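PDB 6V73: beta-lactamase II from Erythrobacter litoralis, which probably hydrolyses the amide bond of beta-lactam antibiotics with the help of bound zinc, opening the ring to a substituted beta-amino acid. Local coordinates for residues V94-Q99 with G163-D168; C184-G189 with Q207-F212; D218-A223 with E230-I235. All coordinates share one frame; numbering follows the deposited sequence.

Interaction 1 (V94-Q99 with G163-D168); sequences VTHAHQ and GAHTRD. With ZN (zinc ion), chain B.
H96, H98 and H165 meet round one zinc ion in the three-histidine site of a class B metallo-beta-lactamase, where the HxHxD loop after strand 89-93 faces the loop before strand 171-174. The HxHxD aspartate, D100, belongs to the second zinc site. H96 can be followed outward. Its CB lies 3.4 Å from D168 OD2 and about as far from T166 OG1; CG is 3.7 Å from T166 OG1; CD2 passes the T166 CG2 methyl at 3.7 Å, while CE1 runs beside H165 CD2. At the tip, NE2 binds the zinc ion at 2.1 Å. With chi1 at 60°, CG sits between the backbone N and the carbonyl carbon, which turns the ring toward the H165 loop. H98 uses its other nitrogen, ND1, on the same metal, leaving NE2 to hydrogen-bond D199, itself a zinc-binding residue; the bond probably helps fix the ring's rotation. H165 enters through NE2 and turns its edge toward the face of H96 in an offset edge-to-face pair, planes at 72°. H96 NE2 and H165 NE2 are 3.3 Å apart because the metal draws both in; they do not bond to each other. T166 packs its CG2 methyl against H98 CE1. The D168 carboxylate ties the loops together: A97 N reaches D168 OD2 over 2.9 Å, on the syn side and 20° out of the carboxylate plane, and S121 OG shares the same oxygen.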
loop_
_atom_site.group_PDB
_atom_site.type_symbol
_atom_site.label_atom_id
_atom_site.label_comp_id
_atom_site.label_asym_id
_atom_site.label_seq_id
_atom_site.Cartn_x
_atom_site.Cartn_y
_atom_site.Cartn_z
ATOM N N VAL A 94 -1.440 -7.658 20.211
ATOM C CA VAL A 94 -1.300 -7.178 18.841
ATOM C C VAL A 94 -1.982 -5.822 18.722
ATOM O O VAL A 94 -3.023 -5.586 19.343
ATOM C CB VAL A 94 -1.870 -8.193 17.824
ATOM C CG1 VAL A 94 -1.050 -9.491 17.850
ATOM C CG2 VAL A 94 -3.326 -8.489 18.117
ATOM N N THR A 95 -1.387 -4.921 17.935
ATOM C CA THR A 95 -1.784 -3.519 18.001
ATOM C C THR A 95 -2.860 -3.116 16.996
ATOM O O THR A 95 -3.396 -2.012 17.126
ATOM C CB THR A 95 -0.562 -2.604 17.849
ATOM O OG1 THR A 95 0.307 -3.085 16.819
ATOM C CG2 THR A 95 0.219 -2.610 19.147
ATOM N N HIS A 96 -3.190 -3.971 16.010
ATOM C CA HIS A 96 -4.414 -3.873 15.207
ATOM C C HIS A 96 -4.456 -4.969 14.144
ATOM O O HIS A 96 -3.499 -5.736 13.989
ATOM C CB HIS A 96 -4.571 -2.507 14.520
ATOM C CG HIS A 96 -3.463 -2.172 13.575
ATOM N ND1 HIS A 96 -2.242 -1.699 14.001
ATOM C CD2 HIS A 96 -3.393 -2.232 12.222
ATOM C CE1 HIS A 96 -1.466 -1.487 12.951
ATOM N NE2 HIS A 96 -2.141 -1.800 11.861
ATOM N N ALA A 97 -5.554 -5.030 13.387
ATOM C CA ALA A 97 -5.825 -6.156 12.491
ATOM C C ALA A 97 -5.263 -5.884 11.095
ATOM O O ALA A 97 -5.986 -5.760 10.112
ATOM C CB ALA A 97 -7.320 -6.438 12.424
ATOM N N HIS A 98 -3.939 -5.816 11.018
ATOM C CA HIS A 98 -3.247 -5.800 9.732
ATOM C C HIS A 98 -2.173 -6.873 9.763
ATOM O O HIS A 98 -1.738 -7.315 10.832
ATOM C CB HIS A 98 -2.600 -4.434 9.393
ATOM C CG HIS A 98 -3.549 -3.434 8.809
ATOM N ND1 HIS A 98 -3.245 -2.093 8.717
ATOM C CD2 HIS A 98 -4.793 -3.578 8.282
ATOM C CE1 HIS A 98 -4.262 -1.450 8.168
ATOM N NE2 HIS A 98 -5.217 -2.327 7.896
ATOM N N GLN A 99 -1.718 -7.258 8.576
ATOM C CA GLN A 99 -0.875 -8.440 8.473
ATOM C C GLN A 99 0.487 -8.252 9.127
ATOM O O GLN A 99 1.048 -9.222 9.650
ATOM C CB GLN A 99 -0.696 -8.850 7.018
ATOM C CG GLN A 99 -0.126 -10.245 6.912
ATOM C CD GLN A 99 0.362 -10.551 5.530
ATOM O OE1 GLN A 99 -0.181 -10.058 4.537
ATOM N NE2 GLN A 99 1.403 -11.362 5.447
ATOM N N GLY A 163 -9.382 6.176 17.174
ATOM C CA GLY A 163 -9.114 5.869 15.779
ATOM C C GLY A 163 -8.005 6.742 15.223
ATOM O O GLY A 163 -7.882 7.923 15.564
ATOM N N ALA A 164 -7.182 6.144 14.363
ATOM C CA ALA A 164 -6.095 6.842 13.689
ATOM C C ALA A 164 -5.663 6.038 12.464
ATOM O O ALA A 164 -6.376 6.018 11.450
ATOM C CB ALA A 164 -4.930 7.078 14.656
ATOM N N HIS A 165 -4.500 5.374 12.539
ATOM C CA HIS A 165 -4.057 4.520 11.436
ATOM C C HIS A 165 -5.117 3.478 11.084
ATOM O O HIS A 165 -5.361 3.208 9.903
ATOM C CB HIS A 165 -2.732 3.846 11.789
ATOM C CG HIS A 165 -2.361 2.723 10.875
ATOM N ND1 HIS A 165 -1.922 2.928 9.582
ATOM C CD2 HIS A 165 -2.372 1.382 11.062
ATOM C CE1 HIS A 165 -1.672 1.758 9.016
ATOM N NE2 HIS A 165 -1.939 0.805 9.893
ATOM N N THR A 166 -5.746 2.876 12.099
ATOM C CA THR A 166 -6.989 2.124 11.944
ATOM C C THR A 166 -7.895 2.460 13.125
ATOM O O THR A 166 -7.490 3.126 14.075
ATOM C CB THR A 166 -6.770 0.603 11.889
ATOM O OG1 THR A 166 -6.243 0.173 13.138
ATOM C CG2 THR A 166 -5.812 0.195 10.780
ATOM N N ARG A 167 -9.146 2.009 13.061
ATOM C CA ARG A 167 -10.062 2.290 14.156
ATOM C C ARG A 167 -9.738 1.463 15.393
ATOM O O ARG A 167 -10.125 1.848 16.500
ATOM C CB ARG A 167 -11.509 2.043 13.701
ATOM C CG ARG A 167 -11.974 3.023 12.620
ATOM C CD ARG A 167 -13.426 2.793 12.275
ATOM N NE ARG A 167 -13.652 1.449 11.755
ATOM C CZ ARG A 167 -14.552 0.595 12.244
ATOM N NH1 ARG A 167 -15.304 0.934 13.295
ATOM N NH2 ARG A 167 -14.682 -0.608 11.697
ATOM N N ASP A 168 -9.027 0.349 15.236
ATOM C CA ASP A 168 -8.727 -0.538 16.347
ATOM C C ASP A 168 -7.305 -0.398 16.884
ATOM O O ASP A 168 -6.945 -1.152 17.796
ATOM C CB ASP A 168 -8.975 -1.999 15.938
ATOM C CG ASP A 168 -8.161 -2.415 14.709
ATOM O OD1 ASP A 168 -7.902 -1.556 13.844
ATOM O OD2 ASP A 168 -7.782 -3.599 14.603
HETATM ZN ZN ZN B . -1.663 -1.275 9.833
#

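Interaction 2 (C184-G189 with Q207-F212); sequences CMIKAG and QSVRNF. With ZN (zinc ion), chain C.
Next to the dinuclear zinc centre, the loop that carries the cysteine ligand is packed on helix 205-215. C184 SG binds the second zinc ion at 2.3 Å, together with D100 and H226, and the next two residues turn their side chains to the helix. M185 does most of the touching. CG points opposite the backbone N (chi1 169°) and the chain runs out straight, then bends at chi3, laying the thioether across the helix: CG meets V209 CG2 at 4.0 Å, SD comes within 3.9 Å of S208 O, and the terminal CE methyl presses on F212 CB at 3.6 Å. I186 comes in beside it, CG1 and CD1 both 3.7 Å from F212 CE2, so that M185 and I186 approach different parts of the phenylalanine. The interface is buried and apolar; S208 OG probably bonds G163 O, and also A204 O. Within loop 184-189, K187 NZ donates to C184 O in the carbonyl plane over 3.0 Å, with L194 O as another acceptor, closing the loop back on the backbone of the metal ligand. The packing seats on a helix the cysteine loop of the Asp-Cys-His zinc site of a subclass B1 metallo-beta-lactamase.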
loop_
_atom_site.group_PDB
_atom_site.type_symbol
_atom_site.label_atom_id
_atom_site.label_comp_id
_atom_site.label_asym_id
_atom_site.label_seq_id
_atom_site.Cartn_x
_atom_site.Cartn_y
_atom_site.Cartn_z
ATOM N N CYS A 184 1.657 1.485 14.271
ATOM C CA CYS A 184 1.610 2.098 12.955
ATOM C C CYS A 184 0.969 3.474 12.963
ATOM O O CYS A 184 1.022 4.168 11.937
ATOM C CB CYS A 184 0.848 1.204 11.982
ATOM S SG CYS A 184 1.509 -0.461 11.828
ATOM N N MET A 185 0.376 3.885 14.088
ATOM C CA MET A 185 -0.172 5.233 14.172
ATOM C C MET A 185 0.928 6.283 14.094
ATOM O O MET A 185 0.752 7.333 13.467
ATOM C CB MET A 185 -0.959 5.390 15.466
ATOM C CG MET A 185 -1.339 6.827 15.757
ATOM S SD MET A 185 -2.392 7.012 17.206
ATOM C CE MET A 185 -1.227 6.684 18.519
ATOM N N ILE A 186 2.062 6.018 14.733
ATOM C CA ILE A 186 3.158 6.969 14.821
ATOM C C ILE A 186 4.114 6.703 13.674
ATOM O O ILE A 186 4.475 5.545 13.408
ATOM C CB ILE A 186 3.883 6.855 16.172
ATOM C CG1 ILE A 186 2.957 7.246 17.321
ATOM C CG2 ILE A 186 5.139 7.707 16.165
ATOM C CD1 ILE A 186 2.572 8.729 17.354
ATOM N N LYS A 187 4.517 7.768 12.988
ATOM C CA LYS A 187 5.487 7.676 11.912
ATOM C C LYS A 187 6.688 8.551 12.256
ATOM O O LYS A 187 6.674 9.301 13.235
ATOM C CB LYS A 187 4.852 8.074 10.572
ATOM C CG LYS A 187 4.539 6.886 9.664
ATOM C CD LYS A 187 3.250 6.169 10.043
ATOM C CE LYS A 187 3.164 4.851 9.287
ATOM N NZ LYS A 187 1.767 4.420 9.062
ATOM N N ALA A 188 7.736 8.447 11.439
ATOM C CA ALA A 188 9.046 8.945 11.833
ATOM C C ALA A 188 9.083 10.473 11.833
ATOM O O ALA A 188 8.253 11.144 11.220
ATOM C CB ALA A 188 10.125 8.384 10.907
ATOM N N GLY A 189 10.079 11.022 12.537
ATOM C CA GLY A 189 10.207 12.466 12.670
ATOM C C GLY A 189 10.449 13.196 11.363
ATOM O O GLY A 189 10.261 14.416 11.298
ATOM N N GLN A 207 -6.311 13.861 16.991
ATOM C CA GLN A 207 -6.631 13.799 18.414
ATOM C C GLN A 207 -6.085 12.524 19.059
ATOM O O GLN A 207 -5.604 12.553 20.198
ATOM C CB GLN A 207 -8.140 13.906 18.617
ATOM C CG GLN A 207 -8.526 14.017 20.081
ATOM C CD GLN A 207 -7.886 15.219 20.764
ATOM O OE1 GLN A 207 -8.046 16.361 20.320
ATOM N NE2 GLN A 207 -7.158 14.967 21.847
ATOM N N SER A 208 -6.148 11.395 18.348
ATOM C CA SER A 208 -5.614 10.152 18.901
ATOM C C SER A 208 -4.099 10.188 19.030
ATOM O O SER A 208 -3.539 9.554 19.935
ATOM C CB SER A 208 -6.030 8.967 18.044
ATOM O OG SER A 208 -7.372 9.108 17.601
ATOM N N VAL A 209 -3.418 10.928 18.156
ATOM C CA VAL A 209 -1.997 11.154 18.372
ATOM C C VAL A 209 -1.796 11.978 19.637
ATOM O O VAL A 209 -0.952 11.651 20.482
ATOM C CB VAL A 209 -1.363 11.811 17.129
ATOM C CG1 VAL A 209 0.023 12.368 17.457
ATOM C CG2 VAL A 209 -1.265 10.793 15.994
ATOM N N ARG A 210 -2.613 13.021 19.817
ATOM C CA ARG A 210 -2.557 13.827 21.033
ATOM C C ARG A 210 -2.792 12.978 22.281
ATOM O O ARG A 210 -2.081 13.129 23.281
ATOM C CB ARG A 210 -3.588 14.957 20.955
ATOM C CG ARG A 210 -3.179 16.150 20.087
ATOM C CD ARG A 210 -4.190 17.297 20.184
ATOM N NE ARG A 210 -5.196 17.228 19.123
ATOM C CZ ARG A 210 -5.160 17.945 18.001
ATOM N NH1 ARG A 210 -4.166 18.799 17.783
ATOM N NH2 ARG A 210 -6.123 17.811 17.097
ATOM N N ASN A 211 -3.794 12.089 22.245
ATOM C CA ASN A 211 -4.104 11.258 23.410
ATOM C C ASN A 211 -2.923 10.373 23.775
ATOM O O ASN A 211 -2.561 10.245 24.950
ATOM C CB ASN A 211 -5.328 10.383 23.138
ATOM C CG ASN A 211 -6.599 11.173 22.947
ATOM O OD1 ASN A 211 -6.687 12.352 23.299
ATOM N ND2 ASN A 211 -7.609 10.513 22.384
ATOM N N PHE A 212 -2.325 9.736 22.772
ATOM C CA PHE A 212 -1.134 8.924 22.985
ATOM C C PHE A 212 -0.010 9.749 23.600
ATOM O O PHE A 212 0.603 9.338 24.593
ATOM C CB PHE A 212 -0.714 8.311 21.647
ATOM C CG PHE A 212 0.662 7.722 21.640
ATOM C CD1 PHE A 212 0.910 6.485 22.246
ATOM C CD2 PHE A 212 1.708 8.380 20.989
ATOM C CE1 PHE A 212 2.190 5.917 22.227
ATOM C CE2 PHE A 212 2.988 7.825 20.963
ATOM C CZ PHE A 212 3.234 6.591 21.581
HETATM ZN ZN ZN C . 1.853 -0.888 9.604
#

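Interaction 3 (D218-A223 with E230-I235); sequences DARTIA and EGRKAI
In R232, CG lies beside the backbone N (chi1 -81°) and the chain bends at chi3 (91°), bringing the guanidinium to A219 O in the loop just ahead of strand 221-223. I222 also has CG1 beside its backbone N, which points the longer branch at the beginning of the helix. The arginine lies along A219: its CG and CD pass the A219 carbonyl oxygen, and NH2 donates to that oxygen over 2.8 Å. The bond lies in the guanidinium plane and uses a carbonyl lone pair. F216 O takes a further bond from NH2, and A213 O a weak one from NH1, so the guanidinium gathers main-chain oxygens from the end of helix 205-215 and the turn after it. I235 CD1 sits over one face of the same group, 3.7 Å above the plane and offset toward the rim. I222 packs between the strand and helix 233-243: CG1 lies on R232 CA and CG, CD1 touches I235 CD1 at 4.0 Å, and CG2 stands looser, 4.4 Å from A234 CB. The backbones are joined by a single antiparallel bridge, a hydrogen-bonded pair of I222 and E230. I222 N to E230 O is nearly straight at 2.8 Å, whereas E230 N reaches I222 O over 3.0 Å from above the carbonyl plane. Beside the bridge, G231 CA makes a CA-H...O contact with R220 O, 3.4 Å long. The E230 carboxylate leads away to G189 N. Edge strand 221-223 of the four-stranded sheet, returning through a loop to helix 233-243, forms the C-terminal strand-helix unit of the alpha-beta/beta-alpha metallo-beta-lactamase fold.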
loop_
_atom_site.group_PDB
_atom_site.type_symbol
_atom_site.label_atom_id
_atom_site.label_comp_id
_atom_site.label_asym_id
_atom_site.label_seq_id
_atom_site.Cartn_x
_atom_site.Cartn_y
_atom_site.Cartn_z
ATOM N N ASP A 218 6.109 11.313 29.402
ATOM C CA ASP A 218 7.485 11.443 29.847
ATOM C C ASP A 218 8.442 10.545 29.090
ATOM O O ASP A 218 9.658 10.681 29.266
ATOM C CB ASP A 218 7.586 11.145 31.351
ATOM C CG ASP A 218 6.936 12.220 32.199
ATOM O OD1 ASP A 218 6.998 13.408 31.812
ATOM O OD2 ASP A 218 6.357 11.883 33.250
ATOM N N ALA A 219 7.931 9.634 28.267
ATOM C CA ALA A 219 8.792 8.721 27.534
ATOM C C ALA A 219 9.619 9.495 26.522
ATOM O O ALA A 219 9.088 10.309 25.760
ATOM C CB ALA A 219 7.964 7.646 26.832
ATOM N N ARG A 220 10.925 9.244 26.523
ATOM C CA ARG A 220 11.826 9.885 25.579
ATOM C C ARG A 220 12.160 9.003 24.389
ATOM O O ARG A 220 12.560 9.528 23.346
ATOM C CB ARG A 220 13.121 10.303 26.284
ATOM C CG ARG A 220 13.226 11.805 26.555
ATOM C CD ARG A 220 11.854 12.455 26.815
ATOM N NE ARG A 220 11.959 13.899 27.036
ATOM C CZ ARG A 220 12.124 14.473 28.228
ATOM N NH1 ARG A 220 12.210 15.796 28.323
ATOM N NH2 ARG A 220 12.194 13.729 29.330
ATOM N N THR A 221 12.008 7.689 24.515
ATOM C CA THR A 221 12.236 6.767 23.413
ATOM C C THR A 221 10.888 6.360 22.836
ATOM O O THR A 221 10.057 5.770 23.539
ATOM C CB THR A 221 13.028 5.546 23.876
ATOM O OG1 THR A 221 14.282 5.976 24.425
ATOM C CG2 THR A 221 13.295 4.602 22.713
ATOM N N ILE A 222 10.673 6.690 21.564
ATOM C CA ILE A 222 9.413 6.441 20.872
ATOM C C ILE A 222 9.668 5.418 19.774
ATOM O O ILE A 222 10.335 5.722 18.776
ATOM C CB ILE A 222 8.821 7.724 20.275
ATOM C CG1 ILE A 222 8.592 8.788 21.361
ATOM C CG2 ILE A 222 7.543 7.385 19.512
ATOM C CD1 ILE A 222 7.809 8.324 22.550
ATOM N N ALA A 223 9.120 4.217 19.938
ATOM C CA ALA A 223 9.233 3.172 18.933
ATOM C C ALA A 223 7.965 3.114 18.092
ATOM O O ALA A 223 6.894 3.566 18.510
ATOM C CB ALA A 223 9.499 1.817 19.591
ATOM N N GLU A 230 13.198 6.433 18.068
ATOM C CA GLU A 230 13.493 7.842 17.881
ATOM C C GLU A 230 13.111 8.577 19.154
ATOM O O GLU A 230 12.643 7.972 20.125
ATOM C CB GLU A 230 12.715 8.387 16.681
ATOM C CG GLU A 230 13.387 9.464 15.912
ATOM C CD GLU A 230 12.523 9.933 14.768
ATOM O OE1 GLU A 230 12.683 11.098 14.340
ATOM O OE2 GLU A 230 11.683 9.130 14.303
ATOM N N GLY A 231 13.303 9.897 19.135
ATOM C CA GLY A 231 12.814 10.772 20.179
ATOM C C GLY A 231 11.382 11.213 19.927
ATOM O O GLY A 231 10.711 10.765 18.992
ATOM N N ARG A 232 10.911 12.120 20.788
ATOM C CA ARG A 232 9.514 12.545 20.745
ATOM C C ARG A 232 9.167 13.356 19.503
ATOM O O ARG A 232 7.982 13.613 19.274
ATOM C CB ARG A 232 9.159 13.358 21.994
ATOM C CG ARG A 232 8.843 12.513 23.215
ATOM C CD ARG A 232 8.254 13.357 24.318
ATOM N NE ARG A 232 6.794 13.421 24.262
ATOM C CZ ARG A 232 5.989 12.505 24.796
ATOM N NH1 ARG A 232 4.676 12.647 24.708
ATOM N NH2 ARG A 232 6.498 11.443 25.414
ATOM N N LYS A 233 10.156 13.760 18.702
ATOM C CA LYS A 233 9.844 14.451 17.459
ATOM C C LYS A 233 9.010 13.587 16.526
ATOM O O LYS A 233 8.295 14.126 15.673
ATOM C CB LYS A 233 11.123 14.880 16.750
ATOM C CG LYS A 233 10.904 16.006 15.764
ATOM C CD LYS A 233 11.800 15.872 14.558
ATOM C CE LYS A 233 11.171 16.534 13.350
ATOM N NZ LYS A 233 12.106 16.537 12.189
ATOM N N ALA A 234 9.085 12.261 16.662
ATOM C CA ALA A 234 8.233 11.407 15.846
ATOM C C ALA A 234 6.757 11.674 16.133
ATOM O O ALA A 234 5.931 11.679 15.211
ATOM C CB ALA A 234 8.591 9.939 16.069
ATOM N N ILE A 235 6.411 11.924 17.402
ATOM C CA ILE A 235 5.048 12.335 17.740
ATOM C C ILE A 235 4.727 13.679 17.102
ATOM O O ILE A 235 3.655 13.877 16.521
ATOM C CB ILE A 235 4.863 12.394 19.266
ATOM C CG1 ILE A 235 5.010 11.007 19.888
ATOM C CG2 ILE A 235 3.523 13.029 19.638
ATOM C CD1 ILE A 235 5.184 11.050 21.398
#

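Interactions 1 and 2 meet at the dinuclear zinc centre, their centres about 12 Å apart. The three histidines of interaction 1 hold one zinc ion, C184 of interaction 2 the other, and C184 SG lies 3.3 Å from H96 CE1. The loops also touch away from the metals, where A164 CB packs on M185 SD at 3.6 Å. Interaction 3 is more remote: its centre is about 20 Å from that of interaction 1, with nearest atoms about 9 Å apart. It touches interaction 2, where E230 OE2 is 3.0 Å from G189 N and A234 CB lies against K187 O. Loop 184-189 thus has a zinc ligand at one end and the C-terminal strand and helix at the other.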